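Local coordinates for putative Outer membrane protein (PDB 6GW5) that serves as the SabA adhesin of Helicobacter pylori, an outer membrane lectin that probably attaches the bacterium to Lewis-type glycans of the host, here as its adhesin domain, at residues N52-Q66 and Q139-S153. Numbering follows the deposited sequence.
Sequences NYNSTTQSPIFNAVQ and QQNATTKANNLCALS
With CG anti to the backbone N in both Tyr53 (chi1 -174°) and Phe62, two rings reach the 147-153 loop: Tyr53, whose CB points away from the loop, presents a face, and Phe62 an edge. Ser153 lies over a face of the Tyr53 ring, its CB 3.9 Å from the ring centroid, a CH-pi contact; the ring also stacks with His238. Phe62 instead turns its rim to the loop: its CE1 sits 3.5 Å from Cys150 O, near the ring plane, and Asn147 OD1 also lies at that edge, its amide turned 80° from the ring. That amide is itself fixed by the loop: Asn147 OD1 accepts from Leu149 N, an Asx turn, and Asn147 ND2 donates in the carbonyl plane to a lone pair of Leu149 O at 2.9 Å.

Between the rings Leu152 dips into the bend joining helices 35-54 and 60-79. Its CD2 comes 4.2 Å from Ile61 CG2, the two side chains crossing at about a right angle, while CD1 reaches the CB of Phe62. Leu149 extends the apolar seam to Val65.

Direct polar linkage is slight: Ser153 N gives a weak bond to Tyr53 O (3.0 Å). A water does more, donating to Asn52 O and Ser55 O and accepting from Leu152 N, and so ties the loop to the helix end. Within the bend, Ser59 OG donates to Asn52 O and accepts from Phe62 N, linking one helix to the next, as does Ile61 N, which donates to Asn52 OD1 (3.1 Å, 165°); Asn52 ND2 bonds Ser234.

Just beyond, a disulfide joins Cys150 to Cys155. The whole illustrates a capped interhelical connection, with Ser59 as the N-cap of helix 60-79 and Ser55 opening an ST turn, covered by an irregular loop in the largely helical adhesin domain.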
ATOM      1  N   ASN A  52       8.527   5.502   9.964  1.00 41.79           N
ATOM      2  CA  ASN A  52       8.785   4.672   8.831  1.00 40.95           C
ATOM      3  C   ASN A  52      10.273   4.602   8.480  1.00 43.47           C
ATOM      4  O   ASN A  52      10.776   3.599   7.998  1.00 45.28           O
ATOM      5  CB  ASN A  52       7.992   5.176   7.638  1.00 39.26           C
ATOM      6  CG  ASN A  52       8.074   4.233   6.468  1.00 37.58           C
ATOM      7  OD1 ASN A  52       7.796   3.044   6.599  1.00 38.27           O
ATOM      8  ND2 ASN A  52       8.442   4.746   5.326  1.00 37.24           N
ATOM      9  N   TYR A  53      10.956   5.701   8.731  1.00 49.31           N
ATOM     10  CA  TYR A  53      12.299   5.967   8.246  1.00 50.41           C
ATOM     11  C   TYR A  53      13.349   5.543   9.252  1.00 46.90           C
ATOM     12  O   TYR A  53      14.376   5.062   8.863  1.00 47.44           O
ATOM     13  CB  TYR A  53      12.395   7.447   7.956  1.00 49.65           C
ATOM     14  CG  TYR A  53      13.652   7.888   7.333  1.00 57.98           C
ATOM     15  CD1 TYR A  53      13.955   7.539   6.020  1.00 61.05           C
ATOM     16  CD2 TYR A  53      14.568   8.683   8.043  1.00 58.44           C
ATOM     17  CE1 TYR A  53      15.128   7.983   5.423  1.00 61.14           C
ATOM     18  CE2 TYR A  53      15.742   9.110   7.460  1.00 55.73           C
ATOM     19  CZ  TYR A  53      16.020   8.754   6.158  1.00 58.45           C
ATOM     20  OH  TYR A  53      17.208   9.166   5.583  1.00 68.72           O
ATOM     21  N   ASN A  54      13.073   5.673  10.532  1.00 45.27           N
ATOM     22  CA  ASN A  54      14.049   5.429  11.581  1.00 47.38           C
ATOM     23  C   ASN A  54      13.843   4.204  12.411  1.00 49.96           C
ATOM     24  O   ASN A  54      14.757   3.784  13.113  1.00 55.02           O
ATOM     25  CB  ASN A  54      14.025   6.592  12.568  1.00 49.29           C
ATOM     26  CG  ASN A  54      14.444   7.901  11.945  1.00 49.59           C
ATOM     27  OD1 ASN A  54      15.323   7.967  11.064  1.00 54.05           O
ATOM     28  ND2 ASN A  54      13.858   8.969  12.453  1.00 54.92           N
ATOM     29  N   SER A  55      12.634   3.655  12.428  1.00 52.20           N
ATOM     30  CA  SER A  55      12.352   2.532  13.311  1.00 48.57           C
ATOM     31  C   SER A  55      12.634   1.183  12.617  1.00 51.21           C
ATOM     32  O   SER A  55      12.536   1.051  11.380  1.00 47.17           O
ATOM     33  CB  SER A  55      10.920   2.591  13.837  1.00 48.61           C
ATOM     34  OG  SER A  55      10.641   1.519  14.722  1.00 47.19           O
ATOM     35  N   THR A  56      12.985   0.202  13.443  1.00 51.37           N
ATOM     36  CA  THR A  56      13.169  -1.184  13.020  1.00 54.65           C
ATOM     37  C   THR A  56      12.075  -2.104  13.559  1.00 55.77           C
ATOM     38  O   THR A  56      12.164  -3.299  13.344  1.00 58.57           O
ATOM     39  CB  THR A  56      14.532  -1.781  13.501  1.00 53.37           C
ATOM     40  OG1 THR A  56      14.606  -1.851  14.934  1.00 52.06           O
ATOM     41  CG2 THR A  56      15.679  -0.968  12.996  1.00 52.84           C
ATOM     42  N   THR A  57      11.156  -1.584  14.371  1.00 55.59           N
ATOM     43  CA  THR A  57       9.962  -2.302  14.828  1.00 59.72           C
ATOM     44  C   THR A  57       8.662  -1.759  14.323  1.00 56.65           C
ATOM     45  O   THR A  57       7.695  -2.488  14.202  1.00 57.13           O
ATOM     46  CB  THR A  57       9.869  -2.238  16.369  1.00 63.18           C
ATOM     47  OG1 THR A  57       9.774  -0.868  16.817  1.00 66.02           O
ATOM     48  CG2 THR A  57      11.107  -2.864  16.965  1.00 64.92           C
ATOM     49  N   GLN A  58       8.644  -0.457  14.114  1.00 56.86           N
ATOM     50  CA  GLN A  58       7.429   0.297  13.975  1.00 56.48           C
ATOM     51  C   GLN A  58       7.318   0.940  12.553  1.00 52.88           C
ATOM     52  O   GLN A  58       6.377   1.689  12.282  1.00 55.54           O
ATOM     53  CB  GLN A  58       7.467   1.369  15.085  1.00 62.42           C
ATOM     54  CG  GLN A  58       6.344   1.457  16.136  1.00 63.31           C
ATOM     55  CD  GLN A  58       5.849   0.134  16.716  1.00 67.12           C
ATOM     56  OE1 GLN A  58       6.586  -0.533  17.433  1.00 72.87           O
ATOM     57  NE2 GLN A  58       4.567  -0.231  16.444  1.00 66.13           N
ATOM     58  N   SER A  59       8.255   0.634  11.654  1.00 44.03           N
ATOM     59  CA  SER A  59       8.204   1.082  10.261  1.00 40.52           C
ATOM     60  C   SER A  59       7.423   0.090   9.362  1.00 39.62           C
ATOM     61  O   SER A  59       7.842  -1.026   9.165  1.00 46.24           O
ATOM     62  CB  SER A  59       9.628   1.223   9.728  1.00 38.40           C
ATOM     63  OG  SER A  59       9.654   1.366   8.317  1.00 36.83           O
ATOM     64  N   PRO A  60       6.324   0.523   8.762  1.00 37.79           N
ATOM     65  CA  PRO A  60       5.632  -0.352   7.852  1.00 35.50           C
ATOM     66  C   PRO A  60       6.514  -0.873   6.752  1.00 35.98           C
ATOM     67  O   PRO A  60       6.441  -2.065   6.409  1.00 34.57           O
ATOM     68  CB  PRO A  60       4.543   0.532   7.241  1.00 37.21           C
ATOM     69  CG  PRO A  60       4.397   1.684   8.133  1.00 36.18           C
ATOM     70  CD  PRO A  60       5.699   1.856   8.845  1.00 38.54           C
ATOM     71  N   ILE A  61       7.327  -0.017   6.155  1.00 35.73           N
ATOM     72  CA  ILE A  61       8.182  -0.529   5.082  1.00 38.96           C
ATOM     73  C   ILE A  61       9.296  -1.473   5.621  1.00 39.61           C
ATOM     74  O   ILE A  61       9.594  -2.519   5.014  1.00 37.97           O
ATOM     75  CB  ILE A  61       8.724   0.588   4.198  1.00 40.69           C
ATOM     76  CG1 ILE A  61       7.572   1.404   3.566  1.00 38.57           C
ATOM     77  CG2 ILE A  61       9.604   0.017   3.072  1.00 40.01           C
ATOM     78  CD1 ILE A  61       6.594   0.622   2.692  1.00 38.50           C
ATOM     79  N   PHE A  62       9.851  -1.166   6.789  1.00 40.15           N
ATOM     80  CA  PHE A  62      10.814  -2.071   7.387  1.00 40.89           C
ATOM     81  C   PHE A  62      10.165  -3.426   7.538  1.00 37.53           C
ATOM     82  O   PHE A  62      10.753  -4.418   7.154  1.00 36.30           O
ATOM     83  CB  PHE A  62      11.332  -1.576   8.740  1.00 43.30           C
ATOM     84  CG  PHE A  62      12.447  -2.402   9.283  1.00 46.73           C
ATOM     85  CD1 PHE A  62      13.750  -2.148   8.926  1.00 51.94           C
ATOM     86  CD2 PHE A  62      12.190  -3.484  10.122  1.00 48.24           C
ATOM     87  CE1 PHE A  62      14.785  -2.947   9.412  1.00 57.16           C
ATOM     88  CE2 PHE A  62      13.211  -4.269  10.625  1.00 48.47           C
ATOM     89  CZ  PHE A  62      14.518  -4.002  10.273  1.00 51.38           C
ATOM     90  N   ASN A  63       8.943  -3.463   8.082  1.00 39.46           N
ATOM     91  CA  ASN A  63       8.278  -4.729   8.433  1.00 37.14           C
ATOM     92  C   ASN A  63       7.928  -5.529   7.160  1.00 35.59           C
ATOM     93  O   ASN A  63       8.095  -6.740   7.089  1.00 35.64           O
ATOM     94  CB  ASN A  63       7.059  -4.459   9.329  1.00 41.32           C
ATOM     95  CG  ASN A  63       7.435  -3.917  10.710  1.00 43.33           C
ATOM     96  OD1 ASN A  63       8.553  -4.101  11.163  1.00 50.81           O
ATOM     97  ND2 ASN A  63       6.502  -3.206  11.355  1.00 44.80           N
ATOM     98  N   ALA A  64       7.501  -4.818   6.142  1.00 34.84           N
ATOM     99  CA  ALA A  64       7.282  -5.409   4.842  1.00 39.31           C
ATOM    100  C   ALA A  64       8.548  -6.009   4.268  1.00 42.35           C
ATOM    101  O   ALA A  64       8.509  -7.105   3.751  1.00 49.67           O
ATOM    102  CB  ALA A  64       6.672  -4.384   3.894  1.00 39.68           C
ATOM    103  N   VAL A  65       9.685  -5.347   4.426  1.00 44.23           N
ATOM    104  CA  VAL A  65      10.965  -5.942   4.020  1.00 42.92           C
ATOM    105  C   VAL A  65      11.288  -7.232   4.789  1.00 42.03           C
ATOM    106  O   VAL A  65      11.640  -8.229   4.186  1.00 42.80           O
ATOM    107  CB  VAL A  65      12.141  -4.936   4.180  1.00 48.16           C
ATOM    108  CG1 VAL A  65      13.514  -5.629   4.126  1.00 47.91           C
ATOM    109  CG2 VAL A  65      12.057  -3.860   3.119  1.00 46.38           C
ATOM    110  N   GLN A  66      11.228  -7.180   6.110  1.00 38.08           N
ATOM    111  CA  GLN A  66      11.356  -8.363   6.919  1.00 40.64           C
ATOM    112  C   GLN A  66      10.595  -9.548   6.364  1.00 42.38           C
ATOM    113  O   GLN A  66      11.143 -10.631   6.205  1.00 46.45           O
ATOM    114  CB  GLN A  66      10.801  -8.099   8.323  1.00 50.21           C
ATOM    115  CG  GLN A  66      11.858  -8.048   9.400  1.00 58.62           C
ATOM    116  CD  GLN A  66      12.596  -9.380   9.518  1.00 63.10           C
ATOM    117  OE1 GLN A  66      12.049 -10.395   9.985  1.00 54.88           O
ATOM    118  NE2 GLN A  66      13.834  -9.380   9.079  1.00 62.29           N
ATOM    119  N   GLN A 139      20.097 -10.562   7.061  1.00 53.13           N
ATOM    120  CA  GLN A 139      18.892 -10.557   7.932  1.00 54.71           C
ATOM    121  C   GLN A 139      19.212 -10.663   9.428  1.00 55.14           C
ATOM    122  O   GLN A 139      18.568 -10.021  10.263  1.00 57.26           O
ATOM    123  CB  GLN A 139      17.899 -11.666   7.557  1.00 54.36           C
ATOM    124  CG  GLN A 139      16.577 -11.562   8.338  1.00 56.71           C
ATOM    125  CD  GLN A 139      15.468 -12.494   7.871  1.00 53.72           C
ATOM    126  OE1 GLN A 139      15.648 -13.710   7.861  1.00 49.08           O
ATOM    127  NE2 GLN A 139      14.300 -11.917   7.513  1.00 53.72           N
ATOM    128  N   GLN A 140      20.202 -11.475   9.758  1.00 56.02           N
ATOM    129  CA  GLN A 140      20.422 -11.860  11.130  1.00 61.23           C
ATOM    130  C   GLN A 140      21.872 -12.173  11.482  1.00 69.21           C
ATOM    131  O   GLN A 140      22.603 -12.757  10.675  1.00 71.47           O
ATOM    132  CB  GLN A 140      19.626 -13.102  11.364  1.00 63.05           C
ATOM    133  CG  GLN A 140      19.429 -13.461  12.798  1.00 66.26           C
ATOM    134  CD  GLN A 140      18.543 -14.672  12.865  1.00 72.98           C
ATOM    135  OE1 GLN A 140      18.984 -15.780  12.582  1.00 77.86           O
ATOM    136  NE2 GLN A 140      17.278 -14.464  13.179  1.00 76.72           N
ATOM    137  N   ASN A 141      22.265 -11.783  12.698  1.00 70.38           N
ATOM    138  CA  ASN A 141      23.553 -12.173  13.263  1.00 72.57           C
ATOM    139  C   ASN A 141      23.467 -13.605  13.721  1.00 73.34           C
ATOM    140  O   ASN A 141      22.698 -13.916  14.641  1.00 70.06           O
ATOM    141  CB  ASN A 141      23.910 -11.290  14.449  1.00 77.72           C
ATOM    142  CG  ASN A 141      25.325 -11.512  14.928  1.00 79.90           C
ATOM    143  OD1 ASN A 141      25.669 -12.580  15.443  1.00 71.82           O
ATOM    144  ND2 ASN A 141      26.175 -10.517  14.707  1.00 80.33           N
ATOM    145  N   ALA A 142      24.254 -14.479  13.096  1.00 79.00           N
ATOM    146  CA  ALA A 142      24.120 -15.935  13.331  1.00 77.14           C
ATOM    147  C   ALA A 142      24.251 -16.353  14.801  1.00 75.62           C
ATOM    148  O   ALA A 142      23.479 -17.198  15.264  1.00 77.20           O
ATOM    149  CB  ALA A 142      25.072 -16.734  12.456  1.00 71.13           C
ATOM    150  N   THR A 143      25.154 -15.732  15.561  1.00 78.17           N
ATOM    151  CA  THR A 143      25.260 -16.092  17.010  1.00 83.16           C
ATOM    152  C   THR A 143      24.278 -15.371  17.958  1.00 80.04           C
ATOM    153  O   THR A 143      23.583 -16.039  18.740  1.00 77.58           O
ATOM    154  CB  THR A 143      26.715 -16.062  17.548  1.00 86.77           C
ATOM    155  OG1 THR A 143      27.347 -14.869  17.086  1.00 82.35           O
ATOM    156  CG2 THR A 143      27.509 -17.321  17.075  1.00 83.69           C
ATOM    157  N   THR A 144      24.189 -14.041  17.861  1.00 76.73           N
ATOM    158  CA  THR A 144      23.219 -13.246  18.634  1.00 78.29           C
ATOM    159  C   THR A 144      21.758 -13.545  18.276  1.00 81.32           C
ATOM    160  O   THR A 144      20.863 -13.312  19.084  1.00 70.46           O
ATOM    161  CB  THR A 144      23.407 -11.750  18.311  1.00 84.40           C
ATOM    162  OG1 THR A 144      24.767 -11.364  18.510  1.00 86.58           O
ATOM    163  CG2 THR A 144      22.496 -10.855  19.164  1.00 86.67           C
ATOM    164  N   LYS A 145      21.512 -14.017  17.047  1.00 87.29           N
ATOM    165  CA  LYS A 145      20.151 -14.232  16.512  1.00 88.18           C
ATOM    166  C   LYS A 145      19.289 -12.960  16.519  1.00 83.68           C
ATOM    167  O   LYS A 145      18.053 -13.029  16.498  1.00 84.52           O
ATOM    168  CB  LYS A 145      19.434 -15.363  17.266  1.00 91.16           C
ATOM    169  CG  LYS A 145      20.246 -16.640  17.341  1.00102.13           C
ATOM    170  CD  LYS A 145      19.922 -17.532  16.171  1.00104.65           C
ATOM    171  CE  LYS A 145      20.747 -18.808  16.235  1.00106.61           C
ATOM    172  NZ  LYS A 145      20.899 -19.429  14.893  1.00104.73           N
ATOM    173  N   ALA A 146      19.952 -11.807  16.464  1.00 79.43           N
ATOM    174  CA  ALA A 146      19.260 -10.522  16.490  1.00 75.86           C
ATOM    175  C   ALA A 146      19.274  -9.953  15.084  1.00 66.77           C
ATOM    176  O   ALA A 146      20.135 -10.298  14.245  1.00 68.57           O
ATOM    177  CB  ALA A 146      19.865  -9.531  17.482  1.00 73.19           C
ATOM    178  N   ASN A 147      18.298  -9.097  14.831  1.00 60.06           N
ATOM    179  CA  ASN A 147      18.165  -8.434  13.553  1.00 56.53           C
ATOM    180  C   ASN A 147      19.452  -7.734  13.075  1.00 56.71           C
ATOM    181  O   ASN A 147      20.141  -7.088  13.858  1.00 58.72           O
ATOM    182  CB  ASN A 147      17.021  -7.421  13.617  1.00 52.51           C
ATOM    183  CG  ASN A 147      17.091  -6.402  12.500  1.00 56.50           C
ATOM    184  OD1 ASN A 147      16.875  -6.734  11.326  1.00 62.65           O
ATOM    185  ND2 ASN A 147      17.482  -5.177  12.836  1.00 58.02           N
ATOM    186  N   ASN A 148      19.734  -7.825  11.777  1.00 53.79           N
ATOM    187  CA  ASN A 148      20.894  -7.172  11.197  1.00 54.17           C
ATOM    188  C   ASN A 148      20.608  -6.190  10.067  1.00 53.50           C
ATOM    189  O   ASN A 148      21.543  -5.620   9.446  1.00 53.13           O
ATOM    190  CB  ASN A 148      21.891  -8.246  10.725  1.00 60.95           C
ATOM    191  CG  ASN A 148      23.327  -7.737  10.699  1.00 59.52           C
ATOM    192  OD1 ASN A 148      23.775  -7.097  11.667  1.00 63.91           O
ATOM    193  ND2 ASN A 148      24.046  -7.990   9.594  1.00 48.89           N
ATOM    194  N   LEU A 149      19.327  -5.960   9.800  1.00 54.98           N
ATOM    195  CA  LEU A 149      18.933  -4.946   8.827  1.00 57.46           C
ATOM    196  C   LEU A 149      18.813  -3.607   9.529  1.00 51.69           C
ATOM    197  O   LEU A 149      18.227  -3.537  10.593  1.00 47.17           O
ATOM    198  CB  LEU A 149      17.604  -5.316   8.195  1.00 58.84           C
ATOM    199  CG  LEU A 149      17.558  -6.655   7.465  1.00 57.09           C
ATOM    200  CD1 LEU A 149      16.126  -7.087   7.212  1.00 56.85           C
ATOM    201  CD2 LEU A 149      18.320  -6.583   6.150  1.00 58.77           C
ATOM    202  N   CYS A 150      19.377  -2.566   8.948  1.00 58.30           N
ATOM    203  CA  CYS A 150      19.326  -1.237   9.543  1.00 68.58           C
ATOM    204  C   CYS A 150      18.021  -0.579   9.202  1.00 64.64           C
ATOM    205  O   CYS A 150      17.377  -0.919   8.197  1.00 63.25           O
ATOM    206  CB  CYS A 150      20.461  -0.376   8.999  1.00 69.96           C
ATOM    207  SG  CYS A 150      22.066  -1.115   9.378  1.00 79.75           S
ATOM    208  N   ALA A 151      17.642   0.382  10.026  1.00 58.51           N
ATOM    209  CA  ALA A 151      16.542   1.262   9.681  1.00 56.23           C
ATOM    210  C   ALA A 151      16.803   1.884   8.322  1.00 47.09           C
ATOM    211  O   ALA A 151      17.927   1.947   7.891  1.00 50.30           O
ATOM    212  CB  ALA A 151      16.369   2.320  10.752  1.00 56.95           C
ATOM    213  N   LEU A 152      15.753   2.296   7.630  1.00 45.64           N
ATOM    214  CA  LEU A 152      15.889   2.850   6.292  1.00 49.14           C
ATOM    215  C   LEU A 152      16.763   4.092   6.256  1.00 49.86           C
ATOM    216  O   LEU A 152      17.253   4.456   5.195  1.00 49.67           O
ATOM    217  CB  LEU A 152      14.525   3.206   5.702  1.00 53.14           C
ATOM    218  CG  LEU A 152      13.732   2.131   4.977  1.00 54.19           C
ATOM    219  CD1 LEU A 152      13.251   1.108   5.969  1.00 59.32           C
ATOM    220  CD2 LEU A 152      12.539   2.762   4.282  1.00 54.70           C
ATOM    221  N   SER A 153      16.942   4.734   7.410  1.00 51.69           N
ATOM    222  CA  SER A 153      17.841   5.883   7.557  1.00 57.52           C
ATOM    223  C   SER A 153      19.341   5.600   7.387  1.00 60.90           C
ATOM    224  O   SER A 153      20.083   6.532   7.150  1.00 61.54           O
ATOM    225  CB  SER A 153      17.560   6.639   8.888  1.00 55.86           C
ATOM    226  OG  SER A 153      17.527   5.801  10.021  1.00 51.84           O
TER
HETATM  227  O   HOH W   1      12.989   2.265   9.094  1.00 43.69           O